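PDB 2PSO: StAR-related lipid transfer protein 13 from Homo sapiens, which stimulates GTP hydrolysis by RhoA and perhaps Cdc42, acts as a tumour suppressor in hepatocellular carcinoma cells, and carries a START domain of the lipid-binding family. Local coordinates for residues Asp59-Ala64 and Leu213-Val218; Lys66-Gly71 and Ile193-Leu198; Leu91-Arg96 and Asn223-Leu228; Glu97-Asp102 and Val106-Val111. All coordinates share one frame; numbering follows the deposited sequence.

Overall arrangement
From the N terminus, strand 62-66 and the turn before it meet helix 209-223 in interaction 1, which closes a loop of 148 residues. Interaction 2 lies within that loop and joins the loop after the same strand to strand 188-196; the two contacts touch where Cys214 packs on Cys194. Helix 87-96 then reaches the chain beyond helix 209-223 in interaction 3, whose segments alternate along the chain with those of interactions 1 and 2. Interaction 4 is local, linking 97-102 to 106-111 inside all three larger loops. A probable hydrogen bond from Trp101 NE1 to Arg93 O connects interactions 3 and 4, and Glu217 packing on Trp101 joins interactions 1 and 4.

Interaction 1 (Asp59-Ala64 and Leu213-Val218); sequences DNTDLA and LCAAEV
Thr61 and Ala215 bring the start of strand 62-66 of the START-domain sheet against the C-terminal helix, which in this helix-grip fold lies across the curved sheet. Residues 213-218 belong to helix 209-223, and Thr61 and Leu63 lie where the chain enters strand 62-66. The contact is buried and made by van der Waals packing; no hydrogen bond links the segments. Thr61 CB lies 3.9 Å from Ala215 CB, and the small alanine lets the two backbones approach to 6.1 Å between Thr61 CA and Ala215 CA. On one flank Leu63 adds apolar packing, its CD2 reaching to 4.4 Å from Ala215 CB. On the other, Thr61 CG2 and Val218 CG1 run past each other in opposite senses, and Val218 also packs on Val81 and Leu190 of the sheet.

The polar part of Thr61 is used within its own turn. With chi1 at 37°, OG1 lies between the backbone N and the carbonyl carbon, where it hydrogen-bonds to Thr58 O and Ser57 OG. Nearby, Asp59 forms a salt bridge with Arg222 of the same helix. The methyl of Thr61 is thereby left to face the helix, CG2 lying 3.3 Å from Ala215 O.

Interaction 2 (Lys66-Gly71 and Ile193-Leu198); sequences KKVGDG and ICRIDL
Arg195 reaches from strand 188-196 to the loop after strand 62-66, where Val68 and Asp70 receive its guanidinium. The arginine leaves the strand with CG anti to the backbone N (chi1 -173°) and stays extended from CG to NE, so the charged group is delivered at nearly full length. Val68 covers one face of it: CG2, placed beside the backbone N and anti to the carbonyl carbon, sits over the centre of the guanidinium, 3.4 Å from Arg195 CZ. Asp70 approaches differently. Its CB lies at the guanidinium edge, in plane, while its carboxylate is turned 52° from the guanidinium plane and OD2 comes in obliquely. Arg195 NH1 meets Asp70 OD2 at 3.1 Å in a salt bridge, but the N-H...O angle of 133° makes the hydrogen bond weak.

A further grip comes from Leu74 O, which accepts a hydrogen bond from Arg195 NH2, and the arginine side chain also touches Leu76 and Met174 on the neighbouring strands. The contact thus ties the exposed loop between strands 62-66 and 76-83 to strand 188-196. The bent N-H...O angle suggests that charge attraction and apolar cover, more than a directional hydrogen bond, hold Asp70 and Val68 at the guanidinium.

Interaction 3 (Leu91-Arg96 and Asn223-Leu228); sequences LNRVLR and NSFQPL
A cation-pi stack at the surface of the START domain joins Arg93 of helix 87-96 to Phe225, in the turn that ends the C-terminal helix of this helix-grip fold. The guanidinium lies nearly flat on the phenylalanine, the planes 22° apart, with Arg93 CZ 3.9 Å from the centroid of the Phe225 ring. Arg93 NH2 is the atom over the middle of the ring, whereas on the arginine side Phe225 CZ sits toward the rim of the guanidinium. The two side chains come from opposite directions, and the aliphatic start of the arginine also takes part, Arg93 CB lying 3.7 Å from Phe225 CZ.

The arginine reaches this position by curling: CG is anti to the backbone N, then the chain bends at chi2 (53°) and chi3 (57°). The second bend brings NE to Glu97 OE1 in a salt bridge, which helps fix the rotation of the guanidinium and probably moderates its charge. Residues 223-226 form a type I beta turn, closed by Gln226 N and Asn223 O at 2.9 Å. Ser224 OG lies at the edge of the guanidinium, near its plane, and is also hydrogen-bonded to Ile221 O. Arg93 NH2 has two weak hydrogen bonds to one residue, 2.9 Å to Ser224 OG and 3.0 Å to Ser224 O.

Interaction 4 (Glu97-Asp102 and Val106-Val111); sequences ERHLWD and VQWKVV
His99 and Trp108 set their rings almost parallel, 14° apart, but slid so far past one another that they barely overlap. The centroid of the His99 ring is 5.5 Å from that of the six-membered ring of Trp108. Across the gap, Trp108 CZ2 stands obliquely to the imidazole, 4.2 Å from His99 CD2, and His99 CB is likewise oblique to the indole, 4.1 Å from Trp108 CH2. Over one face of the imidazole, offset toward its rim, lies Glu97 C of its own segment. The indole has another aromatic neighbour in Phe105, whose ring meets it nearly in parallel, and also touches Tyr121 on strand 118-125.

Both side chains start with CG between the backbone N and the carbonyl carbon, chi1 being 42° in His99 and 67° in Trp108; the side chains as a whole cross at about a right angle although the ring planes are nearly parallel. His99 belongs to the short 3-10 segment 98-100 that follows helix 87-96, while Trp108 leads into strand 109-115. The contact therefore closes a tight surface excursion of the START domain between helix and sheet. Within the first segment Arg98 NH2 and Asp102 OD2 form a salt bridge of 3.0 Å, with weak hydrogen bonds. Between the segments themselves no hydrogen bond forms, and the small, exposed aromatic contact implies modest dispersion between offset rings, with little directional force.

Interaction 1 (Asp59-Ala64 and Leu213-Val218)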
loop_
_atom_site.group_PDB
_atom_site.type_symbol
_atom_site.label_atom_id
_atom_site.label_comp_id
_atom_site.label_asym_id
_atom_site.label_seq_id
_atom_site.Cartn_x
_atom_site.Cartn_y
_atom_site.Cartn_z
ATOM N N ASP A 59 10.076 12.881 -3.953
ATOM C CA ASP A 59 10.962 11.816 -4.401
ATOM C C ASP A 59 10.326 11.113 -5.595
ATOM O O ASP A 59 10.222 9.886 -5.644
ATOM C CB ASP A 59 11.256 10.877 -3.221
ATOM C CG ASP A 59 12.298 9.805 -3.531
ATOM O OD1 ASP A 59 13.166 9.957 -4.438
ATOM O OD2 ASP A 59 12.227 8.780 -2.823
ATOM N N ASN A 60 9.861 11.928 -6.536
ATOM C CA ASN A 60 9.387 11.457 -7.831
ATOM C C ASN A 60 8.269 10.407 -7.787
ATOM O O ASN A 60 8.343 9.406 -8.472
ATOM C CB ASN A 60 10.568 10.917 -8.629
ATOM C CG ASN A 60 10.710 11.585 -9.967
ATOM O OD1 ASN A 60 9.746 11.695 -10.718
ATOM N ND2 ASN A 60 11.918 12.048 -10.275
ATOM N N THR A 61 7.239 10.631 -6.980
ATOM C CA THR A 61 6.126 9.694 -6.908
ATOM C C THR A 61 4.830 10.384 -7.276
ATOM O O THR A 61 4.700 11.581 -7.085
ATOM C CB THR A 61 5.956 9.173 -5.490
ATOM O OG1 THR A 61 6.237 10.243 -4.592
ATOM C CG2 THR A 61 6.940 8.082 -5.214
ATOM N N ASP A 62 3.874 9.620 -7.793
ATOM C CA ASP A 62 2.513 10.089 -7.981
ATOM C C ASP A 62 1.590 9.574 -6.878
ATOM O O ASP A 62 1.315 8.382 -6.812
ATOM C CB ASP A 62 1.997 9.635 -9.338
ATOM C CG ASP A 62 2.494 10.525 -10.479
ATOM O OD1 ASP A 62 3.535 11.231 -10.327
ATOM O OD2 ASP A 62 1.837 10.519 -11.543
ATOM N N LEU A 63 1.100 10.475 -6.028
ATOM C CA LEU A 63 0.090 10.153 -5.003
ATOM C C LEU A 63 -1.328 10.678 -5.341
ATOM O O LEU A 63 -1.474 11.679 -6.063
ATOM C CB LEU A 63 0.529 10.781 -3.695
ATOM C CG LEU A 63 -0.135 10.290 -2.425
ATOM C CD1 LEU A 63 -0.180 8.791 -2.478
ATOM C CD2 LEU A 63 0.698 10.801 -1.257
ATOM N N ALA A 64 -2.362 10.008 -4.814
ATOM C CA ALA A 64 -3.766 10.422 -4.977
ATOM C C ALA A 64 -4.664 9.688 -3.987
ATOM O O ALA A 64 -4.276 8.642 -3.469
ATOM C CB ALA A 64 -4.250 10.173 -6.386
ATOM N N LEU A 213 3.426 7.765 3.496
ATOM C CA LEU A 213 3.994 6.491 3.823
ATOM C C LEU A 213 3.878 5.524 2.618
ATOM O O LEU A 213 4.854 4.831 2.263
ATOM C CB LEU A 213 3.319 5.927 5.070
ATOM C CG LEU A 213 3.601 6.579 6.425
ATOM C CD1 LEU A 213 3.256 5.620 7.555
ATOM C CD2 LEU A 213 5.049 6.981 6.543
ATOM N N CYS A 214 2.711 5.499 1.976
ATOM C CA CYS A 214 2.550 4.752 0.726
ATOM C C CYS A 214 3.530 5.177 -0.382
ATOM O O CYS A 214 4.088 4.322 -1.072
ATOM C CB CYS A 214 1.124 4.871 0.182
ATOM S SG CYS A 214 -0.119 4.230 1.291
ATOM N N ALA A 215 3.728 6.475 -0.579
ATOM C CA ALA A 215 4.520 6.905 -1.724
ATOM C C ALA A 215 5.985 6.536 -1.477
ATOM O O ALA A 215 6.780 6.357 -2.415
ATOM C CB ALA A 215 4.369 8.400 -1.966
ATOM N N ALA A 216 6.330 6.410 -0.200
ATOM C CA ALA A 216 7.699 6.125 0.172
ATOM C C ALA A 216 7.968 4.625 0.115
ATOM O O ALA A 216 9.121 4.202 0.027
ATOM C CB ALA A 216 8.019 6.698 1.557
ATOM N N GLU A 217 6.911 3.821 0.172
ATOM C CA GLU A 217 7.083 2.367 0.102
ATOM C C GLU A 217 7.441 2.054 -1.330
ATOM O O GLU A 217 8.390 1.316 -1.646
ATOM C CB GLU A 217 5.801 1.627 0.488
ATOM C CG GLU A 217 5.993 0.137 0.587
ATOM C CD GLU A 217 4.683 -0.645 0.594
ATOM O OE1 GLU A 217 4.350 -1.259 1.647
ATOM O OE2 GLU A 217 3.991 -0.654 -0.454
ATOM N N VAL A 218 6.689 2.703 -2.194
ATOM C CA VAL A 218 6.804 2.519 -3.604
ATOM C C VAL A 218 8.081 3.165 -4.150
ATOM O O VAL A 218 8.550 2.814 -5.217
ATOM C CB VAL A 218 5.531 3.027 -4.260
ATOM C CG1 VAL A 218 5.733 4.356 -4.919
ATOM C CG2 VAL A 218 4.998 1.985 -5.208
#

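Interaction 2 (Lys66-Gly71 and Ile193-Leu198)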
loop_
_atom_site.group_PDB
_atom_site.type_symbol
_atom_site.label_atom_id
_atom_site.label_comp_id
_atom_site.label_asym_id
_atom_site.label_seq_id
_atom_site.Cartn_x
_atom_site.Cartn_y
_atom_site.Cartn_z
ATOM N N LYS A 66 -9.077 8.835 -2.591
ATOM C CA LYS A 66 -10.423 8.644 -3.036
ATOM C C LYS A 66 -11.270 8.312 -1.811
ATOM O O LYS A 66 -10.852 7.522 -0.947
ATOM C CB LYS A 66 -10.470 7.500 -4.064
ATOM C CG LYS A 66 -11.830 7.286 -4.683
ATOM C CD LYS A 66 -11.994 5.934 -5.305
ATOM C CE LYS A 66 -11.838 5.986 -6.816
ATOM N NZ LYS A 66 -12.701 4.940 -7.464
ATOM N N LYS A 67 -12.435 8.950 -1.716
ATOM C CA LYS A 67 -13.429 8.573 -0.728
ATOM C C LYS A 67 -14.214 7.440 -1.367
ATOM O O LYS A 67 -14.575 7.509 -2.543
ATOM C CB LYS A 67 -14.347 9.761 -0.412
ATOM N N VAL A 68 -14.478 6.382 -0.622
ATOM C CA VAL A 68 -15.170 5.268 -1.241
ATOM C C VAL A 68 -16.689 5.491 -1.229
ATOM O O VAL A 68 -17.412 4.966 -2.083
ATOM C CB VAL A 68 -14.759 3.919 -0.591
ATOM C CG1 VAL A 68 -15.183 2.743 -1.454
ATOM C CG2 VAL A 68 -13.262 3.880 -0.401
ATOM N N GLY A 69 -17.166 6.304 -0.286
ATOM C CA GLY A 69 -18.610 6.477 -0.074
ATOM C C GLY A 69 -19.095 5.282 0.727
ATOM O O GLY A 69 -20.229 4.816 0.597
ATOM N N ASP A 70 -18.195 4.793 1.568
ATOM C CA ASP A 70 -18.332 3.498 2.199
ATOM C C ASP A 70 -19.285 3.577 3.375
ATOM O O ASP A 70 -20.112 2.702 3.574
ATOM C CB ASP A 70 -16.948 3.067 2.702
ATOM C CG ASP A 70 -16.758 1.562 2.699
ATOM O OD1 ASP A 70 -17.345 0.881 1.831
ATOM O OD2 ASP A 70 -16.000 1.062 3.560
ATOM N N GLY A 71 -19.165 4.660 4.132
ATOM C CA GLY A 71 -19.627 4.686 5.504
ATOM C C GLY A 71 -18.410 4.445 6.379
ATOM O O GLY A 71 -18.525 4.073 7.549
ATOM N N ILE A 193 -2.416 0.512 -5.075
ATOM C CA ILE A 193 -3.654 1.002 -4.490
ATOM C C ILE A 193 -4.023 0.280 -3.201
ATOM O O ILE A 193 -4.428 -0.872 -3.247
ATOM C CB ILE A 193 -4.846 0.796 -5.428
ATOM C CG1 ILE A 193 -4.619 1.526 -6.748
ATOM C CG2 ILE A 193 -6.147 1.283 -4.747
ATOM C CD1 ILE A 193 -5.438 0.964 -7.875
ATOM N N CYS A 194 -3.942 0.950 -2.060
ATOM C CA CYS A 194 -4.386 0.304 -0.839
ATOM C C CYS A 194 -5.167 1.165 0.174
ATOM O O CYS A 194 -5.323 2.372 0.024
ATOM C CB CYS A 194 -3.201 -0.293 -0.138
ATOM S SG CYS A 194 -2.309 0.980 0.704
ATOM N N ARG A 195 -5.625 0.493 1.227
ATOM C CA ARG A 195 -6.537 1.021 2.214
ATOM C C ARG A 195 -6.359 0.140 3.434
ATOM O O ARG A 195 -6.906 -0.956 3.511
ATOM C CB ARG A 195 -7.978 0.885 1.714
ATOM C CG ARG A 195 -9.036 1.569 2.603
ATOM C CD ARG A 195 -10.486 1.372 2.103
ATOM N NE ARG A 195 -11.376 2.377 2.678
ATOM C CZ ARG A 195 -12.711 2.389 2.623
ATOM N NH1 ARG A 195 -13.397 1.433 2.012
ATOM N NH2 ARG A 195 -13.366 3.397 3.185
ATOM N N ILE A 196 -5.569 0.607 4.383
ATOM C CA ILE A 196 -5.292 -0.174 5.568
ATOM C C ILE A 196 -5.889 0.519 6.789
ATOM O O ILE A 196 -5.961 1.750 6.840
ATOM C CB ILE A 196 -3.783 -0.351 5.753
ATOM C CG1 ILE A 196 -3.145 -0.709 4.406
ATOM C CG2 ILE A 196 -3.482 -1.421 6.781
ATOM C CD1 ILE A 196 -1.657 -0.989 4.471
ATOM N N ASP A 197 -6.338 -0.277 7.755
ATOM C CA ASP A 197 -6.809 0.212 9.028
ATOM C C ASP A 197 -5.826 -0.257 10.098
ATOM O O ASP A 197 -6.017 -1.316 10.698
ATOM C CB ASP A 197 -8.208 -0.359 9.285
ATOM C CG ASP A 197 -8.826 0.109 10.608
ATOM O OD1 ASP A 197 -8.108 0.648 11.473
ATOM O OD2 ASP A 197 -10.051 -0.087 10.788
ATOM N N LEU A 198 -4.760 0.513 10.329
ATOM C CA LEU A 198 -3.913 0.287 11.497
ATOM C C LEU A 198 -4.831 0.662 12.627
ATOM O O LEU A 198 -5.563 1.647 12.517
ATOM C CB LEU A 198 -2.698 1.209 11.530
ATOM C CG LEU A 198 -1.805 1.527 10.321
ATOM C CD1 LEU A 198 -1.442 0.283 9.486
ATOM C CD2 LEU A 198 -2.415 2.624 9.441
#

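Interaction 3 (Leu91-Arg96 and Asn223-Leu228)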
loop_
_atom_site.group_PDB
_atom_site.type_symbol
_atom_site.label_atom_id
_atom_site.label_comp_id
_atom_site.label_asym_id
_atom_site.label_seq_id
_atom_site.Cartn_x
_atom_site.Cartn_y
_atom_site.Cartn_z
ATOM N N LEU A 91 7.700 -7.810 -9.411
ATOM C CA LEU A 91 6.726 -8.579 -8.687
ATOM C C LEU A 91 7.414 -9.472 -7.664
ATOM O O LEU A 91 6.982 -9.565 -6.523
ATOM C CB LEU A 91 5.875 -9.376 -9.676
ATOM C CG LEU A 91 4.784 -10.385 -9.251
ATOM C CD1 LEU A 91 5.467 -11.613 -8.806
ATOM C CD2 LEU A 91 3.810 -9.907 -8.190
ATOM N N ASN A 92 8.502 -10.108 -8.058
ATOM C CA ASN A 92 9.208 -10.974 -7.148
ATOM C C ASN A 92 9.815 -10.079 -6.080
ATOM O O ASN A 92 9.934 -10.468 -4.906
ATOM C CB ASN A 92 10.305 -11.751 -7.865
ATOM C CG ASN A 92 11.102 -12.623 -6.904
ATOM O OD1 ASN A 92 10.600 -13.654 -6.451
ATOM N ND2 ASN A 92 12.334 -12.184 -6.541
ATOM N N ARG A 93 10.173 -8.863 -6.467
ATOM C CA ARG A 93 10.788 -7.983 -5.505
ATOM C C ARG A 93 9.787 -7.655 -4.422
ATOM O O ARG A 93 10.181 -7.529 -3.248
ATOM C CB ARG A 93 11.291 -6.698 -6.150
ATOM C CG ARG A 93 11.948 -5.739 -5.166
ATOM C CD ARG A 93 13.067 -6.391 -4.317
ATOM N NE ARG A 93 14.138 -6.986 -5.100
ATOM C CZ ARG A 93 14.988 -6.287 -5.847
ATOM N NH1 ARG A 93 15.921 -6.897 -6.544
ATOM N NH2 ARG A 93 14.898 -4.973 -5.924
ATOM N N VAL A 94 8.495 -7.525 -4.785
ATOM C CA VAL A 94 7.515 -7.212 -3.746
ATOM C C VAL A 94 7.144 -8.507 -3.004
ATOM O O VAL A 94 6.911 -8.522 -1.798
ATOM C CB VAL A 94 6.241 -6.592 -4.315
ATOM C CG1 VAL A 94 5.234 -6.398 -3.205
ATOM C CG2 VAL A 94 6.529 -5.294 -4.993
ATOM N N LEU A 95 7.094 -9.602 -3.752
ATOM C CA LEU A 95 6.508 -10.804 -3.242
ATOM C C LEU A 95 7.466 -11.566 -2.345
ATOM O O LEU A 95 7.057 -11.992 -1.266
ATOM C CB LEU A 95 6.030 -11.674 -4.396
ATOM C CG LEU A 95 4.993 -12.765 -4.152
ATOM C CD1 LEU A 95 5.504 -14.048 -4.745
ATOM C CD2 LEU A 95 4.752 -12.958 -2.730
ATOM N N ARG A 96 8.726 -11.759 -2.760
ATOM C CA ARG A 96 9.653 -12.557 -1.929
ATOM C C ARG A 96 10.897 -11.824 -1.423
ATOM O O ARG A 96 11.768 -12.445 -0.815
ATOM C CB ARG A 96 10.098 -13.774 -2.690
ATOM C CG ARG A 96 8.966 -14.697 -3.164
ATOM C CD ARG A 96 8.321 -15.396 -1.987
ATOM N NE ARG A 96 7.142 -16.098 -2.467
ATOM C CZ ARG A 96 6.147 -16.519 -1.693
ATOM N NH1 ARG A 96 5.119 -17.146 -2.247
ATOM N NH2 ARG A 96 6.184 -16.307 -0.376
ATOM N N ASN A 223 14.060 2.345 -5.505
ATOM C CA ASN A 223 15.459 2.480 -5.126
ATOM C C ASN A 223 16.203 1.159 -5.028
ATOM O O ASN A 223 17.387 1.081 -5.335
ATOM C CB ASN A 223 15.604 3.226 -3.811
ATOM C CG ASN A 223 15.079 4.650 -3.887
ATOM O OD1 ASN A 223 14.952 5.234 -4.971
ATOM N ND2 ASN A 223 14.751 5.212 -2.729
ATOM N N SER A 224 15.514 0.103 -4.626
ATOM C CA SER A 224 16.189 -1.166 -4.431
ATOM C C SER A 224 16.587 -1.846 -5.755
ATOM O O SER A 224 17.114 -2.962 -5.751
ATOM C CB SER A 224 15.336 -2.094 -3.579
ATOM O OG SER A 224 14.263 -2.580 -4.356
ATOM N N PHE A 225 16.359 -1.161 -6.875
ATOM C CA PHE A 225 16.798 -1.641 -8.174
ATOM C C PHE A 225 17.786 -0.666 -8.777
ATOM O O PHE A 225 18.108 -0.747 -9.958
ATOM C CB PHE A 225 15.625 -1.742 -9.138
ATOM C CG PHE A 225 14.855 -3.009 -9.046
ATOM C CD1 PHE A 225 13.581 -3.014 -8.488
ATOM C CD2 PHE A 225 15.375 -4.186 -9.547
ATOM C CE1 PHE A 225 12.836 -4.177 -8.418
ATOM C CE2 PHE A 225 14.658 -5.351 -9.482
ATOM C CZ PHE A 225 13.377 -5.351 -8.911
ATOM N N GLN A 226 18.231 0.299 -7.986
ATOM C CA GLN A 226 19.201 1.272 -8.464
ATOM C C GLN A 226 20.536 0.898 -7.891
ATOM O O GLN A 226 20.657 0.788 -6.673
ATOM C CB GLN A 226 18.836 2.687 -8.021
ATOM C CG GLN A 226 17.671 3.309 -8.782
ATOM C CD GLN A 226 17.087 4.538 -8.077
ATOM O OE1 GLN A 226 17.731 5.151 -7.216
ATOM N NE2 GLN A 226 15.861 4.900 -8.447
ATOM N N PRO A 227 21.529 0.665 -8.774
ATOM C CA PRO A 227 22.939 0.486 -8.429
ATOM C C PRO A 227 23.362 1.402 -7.286
ATOM O O PRO A 227 23.856 2.504 -7.526
ATOM C CB PRO A 227 23.656 0.876 -9.724
ATOM C CG PRO A 227 22.718 0.407 -10.803
ATOM C CD PRO A 227 21.308 0.521 -10.228
ATOM N N LEU A 228 23.140 0.936 -6.055
ATOM C CA LEU A 228 23.459 1.689 -4.842
ATOM C C LEU A 228 23.521 0.757 -3.627
ATOM O O LEU A 228 24.469 -0.027 -3.475
ATOM C CB LEU A 228 22.435 2.810 -4.613
#

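Interaction 4 (Glu97-Asp102 and Val106-Val111)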
loop_
_atom_site.group_PDB
_atom_site.type_symbol
_atom_site.label_atom_id
_atom_site.label_comp_id
_atom_site.label_asym_id
_atom_site.label_seq_id
_atom_site.Cartn_x
_atom_site.Cartn_y
_atom_site.Cartn_z
ATOM N N GLU A 97 11.000 -10.516 -1.656
ATOM C CA GLU A 97 12.271 -9.839 -1.432
ATOM C C GLU A 97 12.148 -8.517 -0.672
ATOM O O GLU A 97 12.900 -7.584 -0.915
ATOM C CB GLU A 97 12.962 -9.583 -2.765
ATOM C CG GLU A 97 13.512 -10.830 -3.399
ATOM C CD GLU A 97 14.438 -10.545 -4.554
ATOM O OE1 GLU A 97 14.147 -9.641 -5.374
ATOM O OE2 GLU A 97 15.477 -11.238 -4.626
ATOM N N ARG A 98 11.208 -8.442 0.254
ATOM C CA ARG A 98 10.843 -7.167 0.833
ATOM C C ARG A 98 11.844 -6.788 1.941
ATOM O O ARG A 98 11.897 -5.652 2.410
ATOM C CB ARG A 98 9.397 -7.251 1.318
ATOM C CG ARG A 98 8.950 -6.092 2.109
ATOM C CD ARG A 98 7.523 -6.166 2.484
ATOM N NE ARG A 98 7.118 -4.862 2.991
ATOM C CZ ARG A 98 5.897 -4.573 3.425
ATOM N NH1 ARG A 98 4.945 -5.505 3.427
ATOM N NH2 ARG A 98 5.637 -3.350 3.859
ATOM N N HIS A 99 12.679 -7.744 2.329
ATOM C CA HIS A 99 13.740 -7.467 3.279
ATOM C C HIS A 99 14.753 -6.582 2.579
ATOM O O HIS A 99 15.483 -5.836 3.232
ATOM C CB HIS A 99 14.373 -8.755 3.787
ATOM C CG HIS A 99 14.587 -9.780 2.718
ATOM N ND1 HIS A 99 15.788 -9.920 2.049
ATOM C CD2 HIS A 99 13.750 -10.707 2.187
ATOM C CE1 HIS A 99 15.681 -10.892 1.157
ATOM N NE2 HIS A 99 14.453 -11.381 1.215
ATOM N N LEU A 100 14.762 -6.636 1.251
ATOM C CA LEU A 100 15.610 -5.762 0.444
ATOM C C LEU A 100 15.085 -4.347 0.259
ATOM O O LEU A 100 15.717 -3.553 -0.428
ATOM C CB LEU A 100 15.839 -6.357 -0.945
ATOM C CG LEU A 100 17.107 -7.122 -1.345
ATOM C CD1 LEU A 100 17.786 -7.788 -0.174
ATOM C CD2 LEU A 100 16.743 -8.152 -2.420
ATOM N N TRP A 101 13.921 -4.017 0.799
ATOM C CA TRP A 101 13.425 -2.637 0.619
ATOM C C TRP A 101 12.633 -2.016 1.767
ATOM O O TRP A 101 12.084 -0.920 1.626
ATOM C CB TRP A 101 12.656 -2.470 -0.677
ATOM C CG TRP A 101 11.530 -3.450 -0.966
ATOM C CD1 TRP A 101 11.603 -4.555 -1.760
ATOM C CD2 TRP A 101 10.158 -3.340 -0.571
ATOM N NE1 TRP A 101 10.378 -5.145 -1.872
ATOM C CE2 TRP A 101 9.472 -4.420 -1.142
ATOM C CE3 TRP A 101 9.445 -2.438 0.216
ATOM C CZ2 TRP A 101 8.105 -4.635 -0.932
ATOM C CZ3 TRP A 101 8.088 -2.661 0.430
ATOM C CH2 TRP A 101 7.438 -3.748 -0.139
ATOM N N ASP A 102 12.582 -2.733 2.887
ATOM C CA ASP A 102 11.838 -2.323 4.028
ATOM C C ASP A 102 12.659 -2.747 5.233
ATOM O O ASP A 102 12.763 -3.935 5.543
ATOM C CB ASP A 102 10.478 -3.002 4.029
ATOM C CG ASP A 102 9.550 -2.457 5.097
ATOM O OD1 ASP A 102 10.025 -1.751 6.017
ATOM O OD2 ASP A 102 8.331 -2.748 5.022
ATOM N N VAL A 106 9.971 -7.326 9.674
ATOM C CA VAL A 106 10.686 -8.272 10.525
ATOM C C VAL A 106 10.340 -9.753 10.457
ATOM O O VAL A 106 11.172 -10.537 10.026
ATOM C CB VAL A 106 10.821 -7.791 11.975
ATOM C CG1 VAL A 106 11.401 -8.888 12.857
ATOM C CG2 VAL A 106 11.741 -6.587 12.010
ATOM N N GLN A 107 9.173 -10.187 10.905
ATOM C CA GLN A 107 8.990 -11.637 10.987
ATOM C C GLN A 107 8.119 -12.120 9.856
ATOM O O GLN A 107 6.982 -11.688 9.736
ATOM C CB GLN A 107 8.332 -12.054 12.293
ATOM C CG GLN A 107 8.588 -11.163 13.453
ATOM C CD GLN A 107 8.274 -11.863 14.749
ATOM O OE1 GLN A 107 8.898 -12.877 15.082
ATOM N NE2 GLN A 107 7.298 -11.343 15.489
ATOM N N TRP A 108 8.606 -13.030 9.035
ATOM C CA TRP A 108 7.778 -13.426 7.933
ATOM C C TRP A 108 7.692 -14.927 7.778
ATOM O O TRP A 108 8.673 -15.635 8.003
ATOM C CB TRP A 108 8.242 -12.744 6.644
ATOM C CG TRP A 108 9.587 -13.185 6.138
ATOM C CD1 TRP A 108 9.859 -14.282 5.365
ATOM C CD2 TRP A 108 10.839 -12.523 6.351
ATOM N NE1 TRP A 108 11.203 -14.350 5.100
ATOM C CE2 TRP A 108 11.829 -13.279 5.685
ATOM C CE3 TRP A 108 11.221 -11.369 7.045
ATOM C CZ2 TRP A 108 13.183 -12.915 5.690
ATOM C CZ3 TRP A 108 12.568 -11.002 7.057
ATOM C CH2 TRP A 108 13.533 -11.774 6.382
ATOM N N LYS A 109 6.515 -15.405 7.397
ATOM C CA LYS A 109 6.306 -16.823 7.167
ATOM C C LYS A 109 5.116 -17.009 6.240
ATOM O O LYS A 109 4.093 -16.334 6.386
ATOM C CB LYS A 109 6.074 -17.579 8.499
ATOM N N VAL A 110 5.259 -17.893 5.260
ATOM C CA VAL A 110 4.096 -18.452 4.586
ATOM C C VAL A 110 3.427 -19.306 5.638
ATOM O O VAL A 110 4.087 -20.081 6.315
ATOM C CB VAL A 110 4.490 -19.346 3.447
ATOM C CG1 VAL A 110 3.324 -20.185 3.034
ATOM C CG2 VAL A 110 4.985 -18.535 2.251
ATOM N N VAL A 111 2.121 -19.141 5.823
ATOM C CA VAL A 111 1.438 -19.821 6.917
ATOM C C VAL A 111 0.685 -20.999 6.361
ATOM O O VAL A 111 0.531 -22.035 7.013
ATOM C CB VAL A 111 0.499 -18.855 7.665
ATOM C CG1 VAL A 111 -0.520 -19.600 8.503
ATOM C CG2 VAL A 111 1.324 -17.954 8.559
#